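Local coordinates for uncharacterized protein (Leptospira interrogans serogroup Icterohaemorrhagiae serovar copenhageni, PDB 6ULO) that is of unknown function but adopts a Rossmann-like fold and, in full length, is probably attached to a membrane through a transmembrane helix, at residues N197-I202 and A231-F236; T101-F106 and R118-E123; P58-L63 and A79-S84. All coordinates share one frame; numbering follows the deposited sequence.

Overall arrangement
From the N terminus, contact 3 closes first: residues 58-63, just before strand 66-69, meet 79-84 at the end of the helix that follows it, enclosing the first strand of the Rossmann-like sheet. Contact 2 comes next and closes a short loop, joining helices 94-109 and 113-120 beyond strand 86-91. Contact 1 closes last, bringing the loop after strand 191-195 against the start of helix 234-241, with strand 218-222 between its segments in sequence. The three follow in series, and none nests or crosses. Contacts 1 and 2 lie on opposite sides of the chain's centre, their own centres about 32 Å apart, whereas contact 3 sits closer to the middle.

Contact 1 (N197-I202 and A231-F236); sequences NLLGNI and AYPQEF
The carbonyl oxygen of L198 meets the rim of the F236 ring, with L198 O 3.3 Å from F236 CD1 and near the plane of the ring. This is the close-packed end of the contact. F236 has CG anti to its own backbone N (chi1 177°), a setting that carries the ring alongside the L198 main chain, and L290 and F286 of helix 283-291 pack on the same phenyl group. L198 itself is buried and extends its side chain to F223 and A226. Next to this pair, one methyl of L199 reaches across to the pyrrolidine ring of P233: CD2 of L199 lies 3.8 Å from CG of P233, the two side chains crossing at about a right angle. P233 occupies the N-cap position of helix 234-241, and L199 therefore packs on the residue immediately preceding the first turn of that helix.

On the other side the packing gives way to solvent. No direct hydrogen bond joins the segments, and the E235 carboxylate rests against CB of N201 and reaches its amide through water. The E235 chain bends at chi2 (-63°), bringing OE1 of E235 to 3.4 Å from CB of N201. A water donates to OE2 of E235 at 2.8 Å and accepts from ND2 of N201, bridging the two side chains.

The loop has its own scaffold. N197 O accepts from G200 N, closing a type I turn, and L199 N donates to N197 OD1 at 2.9 Å from above the amide carbonyl plane, while E33 receives the backbone N-H groups of N197 and I202. The pairing of an Asx turn with a helix N terminus joins two loops that follow parallel strands, 191-195 and 218-222, of a Rossmann-like sheet.

Contact 2 (T101-F106 and R118-E123); sequences TITILF and RLWGKE
F106 and W120 form a T-shaped pair between two consecutive helices, 94-109 and 113-120, joined by a short turn. The edge of the phenyl ring points at the indole face: the F106 ring centroid is 4.8 Å from that of the five-membered ring of W120, with planes at 72°, and CE2 of F106 stands over the middle of the indole. Y146 of helix 139-166 also meets W120, its ring almost parallel to the indole.

Aliphatic groups hold the phenyl ring on both faces. From the second helix, L119 CB makes a CH-pi contact 4.0 Å from the F106 centroid, close to the ring normal, and CD1 of the same leucine touches the ring carbons. Over the opposite face, toward its rim, lies CG2 of I102, one turn earlier in the F106 helix; this methyl also lies 3.7 Å from CZ2 of W120, linking the two aromatic residues.

A single hydrogen bond crosses the contact. With OG1 anti to the carbonyl carbon, the T103 hydroxyl faces the indole edge, in the ring plane, and accepts from W120 NE1 at 3.0 Å. The bond is bent, with an N-H...O angle of 146° between W120 NE1 and T103 OG1.

Contact 3 (P58-L63 and A79-S84); sequences PHVQNL and AAWAKS
V60 and W81 meet obliquely, one methyl of the valine against the rim of the indole. CG2 of V60, turned into the crowded position between backbone N and carbonyl carbon, lies near the indole plane at 4.0 Å from CE3 of W81 and equally close to the tryptophan CB. The valine thus fits into the angle where the ring leaves the backbone, while the indole itself leads away toward Q178 of helix 176-187 and gives its NE1 hydrogen to K170 O.

Beside this pair the backbones come together. N62 N donates to W81 O at 3.0 Å with a nearly straight N-H...O angle of 165°, and the same carbonyl oxygen takes a CA-H...O contact from CA of Q61 at 3.3 Å. A matching contact runs the other way, from CA of A82 to O of V60, and the small CB of A82 settles 3.5 Å from that oxygen. Both chains turn where they meet: V60 to L63 form a type II turn with N62 at positive phi, and helix 74-82 ends in a Schellman motif whose C-prime residue is K83. The helix belongs to the beta-alpha-beta crossover from strand 66-69 to strand 86-91 of a Rossmann-like fold, and V60, L63 and A82 all rest on I220 of strand 218-222.

At the exposed end N62 and K83 lie side by side and point the same way. Both have CG anti to the carbonyl carbon, and the lysine continues fully extended (chi2 179°), so that its methylenes pass along the asparagine amide. OD1 of N62 touches this aliphatic run at 3.4 Å from CD of K83 and scarcely farther from CE.

Contact 1 (N197-I202 and A231-F236)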
ATOM      1  N   ASN A 197       2.210   5.279  12.228  1.00 11.56           N
ATOM      2  CA  ASN A 197       3.300   4.326  12.391  1.00 11.69           C
ATOM      3  C   ASN A 197       2.691   2.954  12.630  1.00 11.69           C
ATOM      4  O   ASN A 197       1.781   2.823  13.455  1.00 11.15           O
ATOM      5  CB  ASN A 197       4.103   4.773  13.626  1.00 14.01           C
ATOM      6  CG  ASN A 197       5.428   4.028  13.819  1.00 17.38           C
ATOM      7  OD1 ASN A 197       5.664   2.964  13.287  1.00 16.74           O
ATOM      8  ND2 ASN A 197       6.257   4.584  14.674  1.00 21.90           N
ATOM      9  N   LEU A 198       3.216   1.931  11.957  1.00 12.30           N
ATOM     10  CA  LEU A 198       2.820   0.560  12.314  1.00 12.45           C
ATOM     11  C   LEU A 198       2.991   0.275  13.800  1.00 13.31           C
ATOM     12  O   LEU A 198       2.244  -0.529  14.363  1.00 14.19           O
ATOM     13  CB  LEU A 198       3.641  -0.472  11.544  1.00 12.56           C
ATOM     14  CG  LEU A 198       3.443  -0.501  10.021  1.00 11.74           C
ATOM     15  CD1 LEU A 198       4.466  -1.407   9.387  1.00 13.50           C
ATOM     16  CD2 LEU A 198       2.029  -0.952   9.688  1.00 13.83           C
ATOM     17  N   LEU A 199       3.961   0.925  14.443  1.00 13.34           N
ATOM     18  CA  LEU A 199       4.245   0.725  15.859  1.00 13.76           C
ATOM     19  C   LEU A 199       3.619   1.794  16.743  1.00 13.86           C
ATOM     20  O   LEU A 199       3.872   1.815  17.956  1.00 15.62           O
ATOM     21  CB  LEU A 199       5.756   0.729  16.045  1.00 15.67           C
ATOM     22  CG  LEU A 199       6.509  -0.243  15.113  1.00 17.73           C
ATOM     23  CD1 LEU A 199       7.970  -0.364  15.541  1.00 19.83           C
ATOM     24  CD2 LEU A 199       5.853  -1.614  15.032  1.00 18.53           C
ATOM     25  N   GLY A 200       2.798   2.682  16.167  1.00 13.75           N
ATOM     26  CA  GLY A 200       2.096   3.711  16.918  1.00 13.77           C
ATOM     27  C   GLY A 200       0.894   3.179  17.685  1.00 13.49           C
ATOM     28  O   GLY A 200       0.517   2.005  17.607  1.00 14.59           O
ATOM     29  N   ASN A 201       0.255   4.083  18.427  1.00 14.40           N
ATOM     30  CA  ASN A 201      -0.875   3.706  19.272  1.00 16.90           C
ATOM     31  C   ASN A 201      -2.180   4.404  18.912  1.00 16.68           C
ATOM     32  O   ASN A 201      -3.169   4.261  19.643  1.00 18.04           O
ATOM     33  CB  ASN A 201      -0.545   3.840  20.775  1.00 18.85           C
ATOM     34  CG  ASN A 201      -0.242   5.292  21.220  1.00 22.61           C
ATOM     35  OD1 ASN A 201      -0.498   6.242  20.500  1.00 23.78           O
ATOM     36  ND2 ASN A 201       0.295   5.448  22.435  1.00 24.81           N
ATOM     37  N   ILE A 202      -2.214   5.187  17.844  1.00 13.63           N
ATOM     38  CA  ILE A 202      -3.439   5.887  17.461  0.60 13.46           C
ATOM     39  C   ILE A 202      -3.975   5.403  16.115  1.00 11.95           C
ATOM     40  O   ILE A 202      -5.136   5.006  16.006  1.00 12.30           O
ATOM     41  CB  ILE A 202      -3.224   7.412  17.420  0.60 14.46           C
ATOM     42  CG1 ILE A 202      -3.068   8.015  18.824  0.60 15.56           C
ATOM     43  CG2 ILE A 202      -4.392   8.112  16.732  0.60 14.20           C
ATOM     44  CD1 ILE A 202      -2.518   9.434  18.798  0.60 17.32           C
ATOM     45  N   ALA A 231      10.856  -6.593  15.972  1.00 17.54           N
ATOM     46  CA  ALA A 231      10.075  -7.648  16.596  1.00 17.31           C
ATOM     47  C   ALA A 231       8.720  -7.056  16.966  1.00 16.49           C
ATOM     48  O   ALA A 231       8.635  -5.895  17.361  1.00 18.18           O
ATOM     49  CB  ALA A 231      10.799  -8.185  17.835  1.00 18.12           C
ATOM     50  N   TYR A 232       7.670  -7.835  16.819  1.00 16.05           N
ATOM     51  CA  TYR A 232       6.325  -7.290  17.025  1.00 15.75           C
ATOM     52  C   TYR A 232       6.139  -6.778  18.444  1.00 16.40           C
ATOM     53  O   TYR A 232       6.264  -7.563  19.391  1.00 17.31           O
ATOM     54  CB  TYR A 232       5.292  -8.376  16.786  1.00 15.30           C
ATOM     55  CG  TYR A 232       5.325  -8.947  15.379  1.00 14.10           C
ATOM     56  CD1 TYR A 232       5.081  -8.132  14.277  1.00 13.98           C
ATOM     57  CD2 TYR A 232       5.591 -10.293  15.146  1.00 15.00           C
ATOM     58  CE1 TYR A 232       5.091  -8.618  12.993  1.00 14.56           C
ATOM     59  CE2 TYR A 232       5.594 -10.800  13.858  1.00 14.44           C
ATOM     60  CZ  TYR A 232       5.350  -9.960  12.782  1.00 13.75           C
ATOM     61  OH  TYR A 232       5.357 -10.507  11.520  1.00 14.31           O
ATOM     62  N   PRO A 233       5.829  -5.496  18.638  1.00 15.59           N
ATOM     63  CA  PRO A 233       5.545  -4.980  19.985  1.00 16.36           C
ATOM     64  C   PRO A 233       4.046  -5.006  20.279  1.00 16.13           C
ATOM     65  O   PRO A 233       3.207  -5.226  19.395  1.00 14.91           O
ATOM     66  CB  PRO A 233       6.041  -3.535  19.889  1.00 17.49           C
ATOM     67  CG  PRO A 233       5.636  -3.155  18.477  1.00 17.31           C
ATOM     68  CD  PRO A 233       5.893  -4.415  17.637  1.00 16.34           C
ATOM     69  N   GLN A 234       3.716  -4.712  21.539  1.00 16.76           N
ATOM     70  CA  GLN A 234       2.336  -4.814  22.000  1.00 17.07           C
ATOM     71  C   GLN A 234       1.371  -3.932  21.210  1.00 15.88           C
ATOM     72  O   GLN A 234       0.258  -4.363  20.896  1.00 16.16           O
ATOM     73  CB  GLN A 234       2.283  -4.465  23.476  1.00 19.59           C
ATOM     74  CG  GLN A 234       0.976  -4.805  24.117  1.00 22.09           C
ATOM     75  CD  GLN A 234       0.709  -6.279  24.064  1.00 25.23           C
ATOM     76  OE1 GLN A 234       1.570  -7.094  24.428  1.00 26.98           O
ATOM     77  NE2 GLN A 234      -0.473  -6.647  23.583  1.00 26.56           N
ATOM     78  N   GLU A 235       1.748  -2.687  20.907  1.00 15.75           N
ATOM     79  CA  GLU A 235       0.786  -1.817  20.234  1.00 16.69           C
ATOM     80  C   GLU A 235       0.427  -2.347  18.854  1.00 14.47           C
ATOM     81  O   GLU A 235      -0.724  -2.246  18.431  1.00 14.99           O
ATOM     82  CB  GLU A 235       1.287  -0.379  20.154  1.00 19.45           C
ATOM     83  CG  GLU A 235       1.199   0.426  21.473  1.00 22.03           C
ATOM     84  CD  GLU A 235      -0.245   0.660  22.062  1.00 24.67           C
ATOM     85  OE1 GLU A 235      -1.289   0.585  21.353  1.00 25.19           O
ATOM     86  OE2 GLU A 235      -0.341   0.954  23.279  1.00 26.50           O
ATOM     87  N   PHE A 236       1.388  -2.951  18.150  1.00 13.71           N
ATOM     88  CA  PHE A 236       1.115  -3.532  16.844  1.00 13.16           C
ATOM     89  C   PHE A 236       0.252  -4.775  16.983  1.00 13.08           C
ATOM     90  O   PHE A 236      -0.698  -4.979  16.213  1.00 13.89           O
ATOM     91  CB  PHE A 236       2.444  -3.864  16.166  1.00 12.93           C
ATOM     92  CG  PHE A 236       2.304  -4.537  14.831  1.00 12.66           C
ATOM     93  CD1 PHE A 236       2.239  -3.794  13.668  1.00 13.22           C
ATOM     94  CD2 PHE A 236       2.326  -5.919  14.716  1.00 12.84           C
ATOM     95  CE1 PHE A 236       2.143  -4.425  12.418  1.00 13.74           C
ATOM     96  CE2 PHE A 236       2.230  -6.550  13.486  1.00 13.27           C
ATOM     97  CZ  PHE A 236       2.126  -5.809  12.327  1.00 12.91           C
TER
HETATM   98  O   HOH W   1      -4.305   2.118  20.896  1.00 33.37           O
HETATM   99  O   HOH W   2       1.567   2.896  23.873  1.00 35.74           O

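Contact 2 (T101-F106 and R118-E123)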
ATOM      1  N   THR A 101      -0.602  12.059  -1.740  1.00 11.35           N
ATOM      2  CA  THR A 101      -1.601  13.109  -1.928  1.00 11.17           C
ATOM      3  C   THR A 101      -1.487  13.711  -3.323  1.00 10.87           C
ATOM      4  O   THR A 101      -2.499  13.950  -3.990  1.00 11.67           O
ATOM      5  CB  THR A 101      -1.416  14.176  -0.850  1.00 11.93           C
ATOM      6  OG1 THR A 101      -1.617  13.595   0.442  1.00 14.62           O
ATOM      7  CG2 THR A 101      -2.393  15.368  -1.045  1.00 13.08           C
ATOM      8  N   ILE A 102      -0.259  13.937  -3.785  1.00 10.55           N
ATOM      9  CA  ILE A 102      -0.046  14.412  -5.150  1.00 10.27           C
ATOM     10  C   ILE A 102      -0.546  13.393  -6.163  1.00  9.96           C
ATOM     11  O   ILE A 102      -1.241  13.743  -7.117  1.00 11.20           O
ATOM     12  CB  ILE A 102       1.438  14.754  -5.373  1.00 10.38           C
ATOM     13  CG1 ILE A 102       1.857  15.900  -4.450  1.00 11.40           C
ATOM     14  CG2 ILE A 102       1.682  15.081  -6.851  1.00 11.42           C
ATOM     15  CD1 ILE A 102       3.370  16.094  -4.385  1.00 12.59           C
ATOM     16  N   THR A 103      -0.197  12.119  -5.975  1.00 10.42           N
ATOM     17  CA  THR A 103      -0.654  11.088  -6.906  1.00 10.43           C
ATOM     18  C   THR A 103      -2.179  11.080  -7.027  1.00  9.69           C
ATOM     19  O   THR A 103      -2.720  10.956  -8.141  1.00 11.17           O
ATOM     20  CB  THR A 103      -0.107   9.746  -6.434  1.00 10.37           C
ATOM     21  OG1 THR A 103       1.254   9.689  -6.814  1.00 12.30           O
ATOM     22  CG2 THR A 103      -0.876   8.528  -6.987  1.00 11.57           C
ATOM     23  N   ILE A 104      -2.892  11.231  -5.900  1.00  9.61           N
ATOM     24  CA  ILE A 104      -4.348  11.222  -5.962  1.00 10.02           C
ATOM     25  C   ILE A 104      -4.874  12.414  -6.758  1.00 10.65           C
ATOM     26  O   ILE A 104      -5.806  12.281  -7.562  1.00 11.11           O
ATOM     27  CB  ILE A 104      -4.911  11.170  -4.525  1.00 11.71           C
ATOM     28  CG1 ILE A 104      -4.554   9.817  -3.902  1.00 12.43           C
ATOM     29  CG2 ILE A 104      -6.421  11.453  -4.497  1.00 12.94           C
ATOM     30  CD1 ILE A 104      -4.643   9.787  -2.386  1.00 14.13           C
ATOM     31  N   LEU A 105      -4.302  13.597  -6.536  1.00 11.21           N
ATOM     32  CA  LEU A 105      -4.691  14.769  -7.319  1.00 11.04           C
ATOM     33  C   LEU A 105      -4.451  14.524  -8.800  1.00 10.98           C
ATOM     34  O   LEU A 105      -5.314  14.825  -9.643  1.00 12.39           O
ATOM     35  CB  LEU A 105      -3.887  15.963  -6.827  1.00 12.52           C
ATOM     36  CG  LEU A 105      -4.021  17.266  -7.609  1.00 13.34           C
ATOM     37  CD1 LEU A 105      -5.448  17.837  -7.592  1.00 15.41           C
ATOM     38  CD2 LEU A 105      -3.001  18.301  -7.045  1.00 15.29           C
ATOM     39  N   PHE A 106      -3.287  13.939  -9.140  1.00 10.58           N
ATOM     40  CA  PHE A 106      -3.004  13.676 -10.558  1.00 11.07           C
ATOM     41  C   PHE A 106      -3.982  12.659 -11.137  1.00 10.99           C
ATOM     42  O   PHE A 106      -4.449  12.825 -12.266  1.00 11.27           O
ATOM     43  CB  PHE A 106      -1.582  13.183 -10.759  1.00 11.84           C
ATOM     44  CG  PHE A 106      -0.497  14.186 -10.483  1.00 11.26           C
ATOM     45  CD1 PHE A 106      -0.762  15.531 -10.249  1.00 11.91           C
ATOM     46  CD2 PHE A 106       0.841  13.751 -10.483  1.00 12.01           C
ATOM     47  CE1 PHE A 106       0.275  16.416 -10.021  1.00 11.92           C
ATOM     48  CE2 PHE A 106       1.884  14.624 -10.260  1.00 12.77           C
ATOM     49  CZ  PHE A 106       1.598  15.980 -10.040  1.00 12.80           C
ATOM     50  N   ARG A 118       2.291  11.130 -17.579  1.00 13.14           N
ATOM     51  CA  ARG A 118       2.858  12.372 -18.085  0.56 14.23           C
ATOM     52  C   ARG A 118       3.006  13.429 -16.987  1.00 13.97           C
ATOM     53  O   ARG A 118       4.026  14.121 -16.930  1.00 14.31           O
ATOM     54  CB  ARG A 118       1.986  12.880 -19.224  0.56 16.05           C
ATOM     55  CG  ARG A 118       2.583  14.047 -19.971  0.56 18.04           C
ATOM     56  CD  ARG A 118       1.681  14.462 -21.128  0.56 21.20           C
ATOM     57  NE  ARG A 118       0.281  14.485 -20.733  0.56 24.80           N
ATOM     58  CZ  ARG A 118      -0.311  15.512 -20.130  0.56 25.60           C
ATOM     59  NH1 ARG A 118       0.391  16.597 -19.820  0.56 26.09           N
ATOM     60  NH2 ARG A 118      -1.602  15.443 -19.825  0.56 26.44           N
ATOM     61  N   LEU A 119       1.995  13.592 -16.117  1.00 13.46           N
ATOM     62  CA  LEU A 119       2.097  14.605 -15.059  1.00 13.14           C
ATOM     63  C   LEU A 119       3.265  14.321 -14.128  1.00 12.27           C
ATOM     64  O   LEU A 119       3.942  15.250 -13.685  1.00 12.98           O
ATOM     65  CB  LEU A 119       0.816  14.711 -14.226  1.00 13.73           C
ATOM     66  CG  LEU A 119      -0.360  15.389 -14.927  1.00 13.44           C
ATOM     67  CD1 LEU A 119      -1.522  15.403 -13.934  1.00 14.51           C
ATOM     68  CD2 LEU A 119      -0.036  16.829 -15.430  1.00 14.79           C
ATOM     69  N   TRP A 120       3.510  13.045 -13.800  1.00 11.78           N
ATOM     70  CA  TRP A 120       4.675  12.726 -12.978  1.00 12.28           C
ATOM     71  C   TRP A 120       5.976  12.807 -13.760  1.00 12.49           C
ATOM     72  O   TRP A 120       7.049  12.893 -13.146  1.00 13.39           O
ATOM     73  CB  TRP A 120       4.545  11.323 -12.372  1.00 11.37           C
ATOM     74  CG  TRP A 120       3.919  11.294 -10.986  1.00 11.27           C
ATOM     75  CD1 TRP A 120       2.797  10.605 -10.581  1.00 11.34           C
ATOM     76  CD2 TRP A 120       4.433  11.941  -9.814  1.00 11.74           C
ATOM     77  NE1 TRP A 120       2.593  10.793  -9.225  1.00 12.00           N
ATOM     78  CE2 TRP A 120       3.573  11.615  -8.741  1.00 11.37           C
ATOM     79  CE3 TRP A 120       5.537  12.760  -9.574  1.00 12.20           C
ATOM     80  CZ2 TRP A 120       3.785  12.079  -7.441  1.00 12.49           C
ATOM     81  CZ3 TRP A 120       5.746  13.231  -8.276  1.00 12.71           C
ATOM     82  CH2 TRP A 120       4.873  12.887  -7.232  1.00 12.98           C
ATOM     83  N   GLY A 121       5.893  12.861 -15.097  1.00 12.71           N
ATOM     84  CA  GLY A 121       7.050  12.804 -15.956  1.00 13.89           C
ATOM     85  C   GLY A 121       7.601  14.161 -16.293  1.00 15.13           C
ATOM     86  O   GLY A 121       7.015  15.200 -16.016  1.00 15.35           O
ATOM     87  N   LYS A 122       8.762  14.142 -16.950  1.00 16.27           N
ATOM     88  CA  LYS A 122       9.389  15.393 -17.364  1.00 18.71           C
ATOM     89  C   LYS A 122       8.475  16.199 -18.288  1.00 18.80           C
ATOM     90  O   LYS A 122       8.393  17.435 -18.178  1.00 19.50           O
ATOM     91  CB  LYS A 122      10.703  15.061 -18.065  1.00 20.64           C
ATOM     92  N   GLU A 123       7.771  15.513 -19.192  1.00 18.58           N
ATOM     93  CA  GLU A 123       6.909  16.196 -20.156  1.00 19.78           C
ATOM     94  C   GLU A 123       5.821  17.014 -19.480  1.00 18.69           C
ATOM     95  O   GLU A 123       5.518  18.136 -19.906  1.00 19.24           O
ATOM     96  CB  GLU A 123       6.268  15.183 -21.114  1.00 22.84           C
ATOM     97  CG  GLU A 123       5.182  15.797 -22.013  1.00 25.69           C
ATOM     98  CD  GLU A 123       4.474  14.780 -22.890  1.00 28.83           C
ATOM     99  OE1 GLU A 123       4.609  13.558 -22.640  1.00 28.82           O
ATOM    100  OE2 GLU A 123       3.755  15.217 -23.821  1.00 30.60           O
TER

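Contact 3 (P58-L63 and A79-S84)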
ATOM      1  N   PRO A  58      -2.798 -14.065  -8.229  1.00 14.31           N
ATOM      2  CA  PRO A  58      -3.779 -15.125  -7.929  1.00 15.60           C
ATOM      3  C   PRO A  58      -4.231 -15.123  -6.486  1.00 15.59           C
ATOM      4  O   PRO A  58      -5.317 -15.640  -6.204  1.00 17.59           O
ATOM      5  CB  PRO A  58      -3.045 -16.428  -8.277  1.00 16.56           C
ATOM      6  CG  PRO A  58      -1.620 -16.061  -8.559  1.00 17.46           C
ATOM      7  CD  PRO A  58      -1.531 -14.583  -8.787  1.00 13.91           C
ATOM      8  N   HIS A  59      -3.429 -14.566  -5.580  1.00 13.74           N
ATOM      9  CA  HIS A  59      -3.797 -14.473  -4.168  1.00 13.97           C
ATOM     10  C   HIS A  59      -4.720 -13.307  -3.865  1.00 14.12           C
ATOM     11  O   HIS A  59      -5.656 -13.453  -3.067  1.00 14.81           O
ATOM     12  CB  HIS A  59      -2.526 -14.362  -3.336  1.00 13.50           C
ATOM     13  CG  HIS A  59      -1.644 -15.550  -3.482  1.00 14.11           C
ATOM     14  ND1 HIS A  59      -1.920 -16.747  -2.861  1.00 16.29           N
ATOM     15  CD2 HIS A  59      -0.523 -15.748  -4.220  1.00 15.77           C
ATOM     16  CE1 HIS A  59      -1.003 -17.628  -3.203  1.00 15.59           C
ATOM     17  NE2 HIS A  59      -0.145 -17.049  -4.023  1.00 15.97           N
ATOM     18  N   VAL A  60      -4.455 -12.134  -4.440  1.00 13.56           N
ATOM     19  CA  VAL A  60      -5.217 -10.948  -4.074  1.00 13.35           C
ATOM     20  C   VAL A  60      -6.391 -10.639  -4.990  1.00 13.48           C
ATOM     21  O   VAL A  60      -7.235  -9.816  -4.618  1.00 14.47           O
ATOM     22  CB  VAL A  60      -4.301  -9.713  -3.949  1.00 12.77           C
ATOM     23  CG1 VAL A  60      -3.207  -9.944  -2.936  1.00 13.94           C
ATOM     24  CG2 VAL A  60      -3.728  -9.321  -5.311  1.00 13.35           C
ATOM     25  N   GLN A  61      -6.460 -11.226  -6.181  1.00 14.54           N
ATOM     26  CA  GLN A  61      -7.480 -10.798  -7.128  0.59 16.45           C
ATOM     27  C   GLN A  61      -8.876 -10.942  -6.529  1.00 16.06           C
ATOM     28  O   GLN A  61      -9.224 -11.967  -5.923  1.00 16.60           O
ATOM     29  CB  GLN A  61      -7.371 -11.561  -8.446  0.59 19.19           C
ATOM     30  CG  GLN A  61      -7.535 -13.059  -8.336  0.59 22.17           C
ATOM     31  CD  GLN A  61      -7.279 -13.729  -9.660  0.59 25.97           C
ATOM     32  OE1 GLN A  61      -7.174 -13.053 -10.683  0.59 28.04           O
ATOM     33  NE2 GLN A  61      -7.158 -15.057  -9.656  0.59 27.75           N
ATOM     34  N   ASN A  62      -9.665  -9.867  -6.648  1.00 14.79           N
ATOM     35  CA  ASN A  62     -11.069  -9.856  -6.242  1.00 15.63           C
ATOM     36  C   ASN A  62     -11.301 -10.039  -4.748  1.00 15.44           C
ATOM     37  O   ASN A  62     -12.434 -10.269  -4.347  1.00 17.19           O
ATOM     38  CB  ASN A  62     -11.894 -10.865  -7.036  1.00 18.77           C
ATOM     39  CG  ASN A  62     -11.837 -10.590  -8.499  1.00 22.40           C
ATOM     40  OD1 ASN A  62     -11.915  -9.441  -8.920  1.00 23.76           O
ATOM     41  ND2 ASN A  62     -11.676 -11.639  -9.295  1.00 25.21           N
ATOM     42  N   LEU A  63     -10.289  -9.892  -3.883  1.00 14.60           N
ATOM     43  CA  LEU A  63     -10.557  -9.993  -2.441  1.00 14.93           C
ATOM     44  C   LEU A  63     -11.498  -8.907  -1.930  1.00 14.98           C
ATOM     45  O   LEU A  63     -12.211  -9.131  -0.944  1.00 16.34           O
ATOM     46  CB  LEU A  63      -9.251  -9.948  -1.651  1.00 15.81           C
ATOM     47  CG  LEU A  63      -8.419 -11.206  -1.687  1.00 17.22           C
ATOM     48  CD1 LEU A  63      -7.179 -10.976  -0.851  1.00 17.48           C
ATOM     49  CD2 LEU A  63      -9.192 -12.400  -1.183  1.00 19.25           C
ATOM     50  N   ALA A  79      -4.427  -2.936  -4.981  1.00 10.44           N
ATOM     51  CA  ALA A  79      -5.840  -2.628  -4.735  1.00 10.77           C
ATOM     52  C   ALA A  79      -6.675  -2.752  -6.003  1.00 10.47           C
ATOM     53  O   ALA A  79      -7.847  -3.152  -5.940  1.00 11.50           O
ATOM     54  CB  ALA A  79      -5.987  -1.229  -4.156  1.00 12.26           C
ATOM     55  N   ALA A  80      -6.114  -2.391  -7.170  1.00 11.55           N
ATOM     56  CA  ALA A  80      -6.874  -2.564  -8.402  1.00 11.59           C
ATOM     57  C   ALA A  80      -7.118  -4.043  -8.682  1.00 11.68           C
ATOM     58  O   ALA A  80      -8.209  -4.434  -9.106  1.00 13.70           O
ATOM     59  CB  ALA A  80      -6.145  -1.889  -9.571  1.00 12.09           C
ATOM     60  N   TRP A  81      -6.093  -4.883  -8.477  1.00 11.99           N
ATOM     61  CA  TRP A  81      -6.283  -6.325  -8.645  1.00 12.22           C
ATOM     62  C   TRP A  81      -7.345  -6.843  -7.688  1.00 12.36           C
ATOM     63  O   TRP A  81      -8.166  -7.703  -8.047  1.00 13.24           O
ATOM     64  CB  TRP A  81      -4.966  -7.042  -8.370  1.00 11.85           C
ATOM     65  CG  TRP A  81      -3.871  -6.778  -9.356  1.00 11.39           C
ATOM     66  CD1 TRP A  81      -4.015  -6.316 -10.632  1.00 12.03           C
ATOM     67  CD2 TRP A  81      -2.466  -6.917  -9.140  1.00 12.05           C
ATOM     68  NE1 TRP A  81      -2.773  -6.185 -11.250  1.00 12.36           N
ATOM     69  CE2 TRP A  81      -1.813  -6.557 -10.347  1.00 11.68           C
ATOM     70  CE3 TRP A  81      -1.691  -7.336  -8.053  1.00 11.48           C
ATOM     71  CZ2 TRP A  81      -0.428  -6.624 -10.486  1.00 11.94           C
ATOM     72  CZ3 TRP A  81      -0.309  -7.360  -8.173  1.00 12.11           C
ATOM     73  CH2 TRP A  81       0.302  -7.044  -9.386  1.00 11.94           C
ATOM     74  N   ALA A  82      -7.313  -6.365  -6.441  1.00 12.34           N
ATOM     75  CA  ALA A  82      -8.259  -6.818  -5.429  1.00 12.30           C
ATOM     76  C   ALA A  82      -9.647  -6.228  -5.619  1.00 13.33           C
ATOM     77  O   ALA A  82     -10.605  -6.750  -5.034  1.00 13.87           O
ATOM     78  CB  ALA A  82      -7.725  -6.443  -4.050  1.00 13.09           C
ATOM     79  N   LYS A  83      -9.792  -5.178  -6.431  1.00 12.27           N
ATOM     80  CA  LYS A  83     -11.034  -4.402  -6.457  1.00 13.34           C
ATOM     81  C   LYS A  83     -11.430  -3.973  -5.042  1.00 13.65           C
ATOM     82  O   LYS A  83     -12.581  -4.117  -4.602  1.00 14.13           O
ATOM     83  CB  LYS A  83     -12.157  -5.154  -7.184  1.00 16.93           C
ATOM     84  CG  LYS A  83     -11.790  -5.454  -8.624  1.00 19.68           C
ATOM     85  CD  LYS A  83     -12.865  -6.217  -9.336  1.00 23.28           C
ATOM     86  CE  LYS A  83     -12.413  -6.556 -10.756  1.00 26.35           C
ATOM     87  NZ  LYS A  83     -13.543  -7.051 -11.564  1.00 29.47           N
ATOM     88  N   SER A  84     -10.464  -3.387  -4.340  1.00 12.78           N
ATOM     89  CA  SER A  84     -10.741  -2.860  -3.007  1.00 11.74           C
ATOM     90  C   SER A  84     -11.815  -1.772  -3.047  1.00 12.59           C
ATOM     91  O   SER A  84     -11.862  -0.960  -3.974  1.00 12.73           O
ATOM     92  CB  SER A  84      -9.456  -2.285  -2.421  1.00 12.16           C
ATOM     93  OG  SER A  84      -8.399  -3.231  -2.436  1.00 12.80           O
TER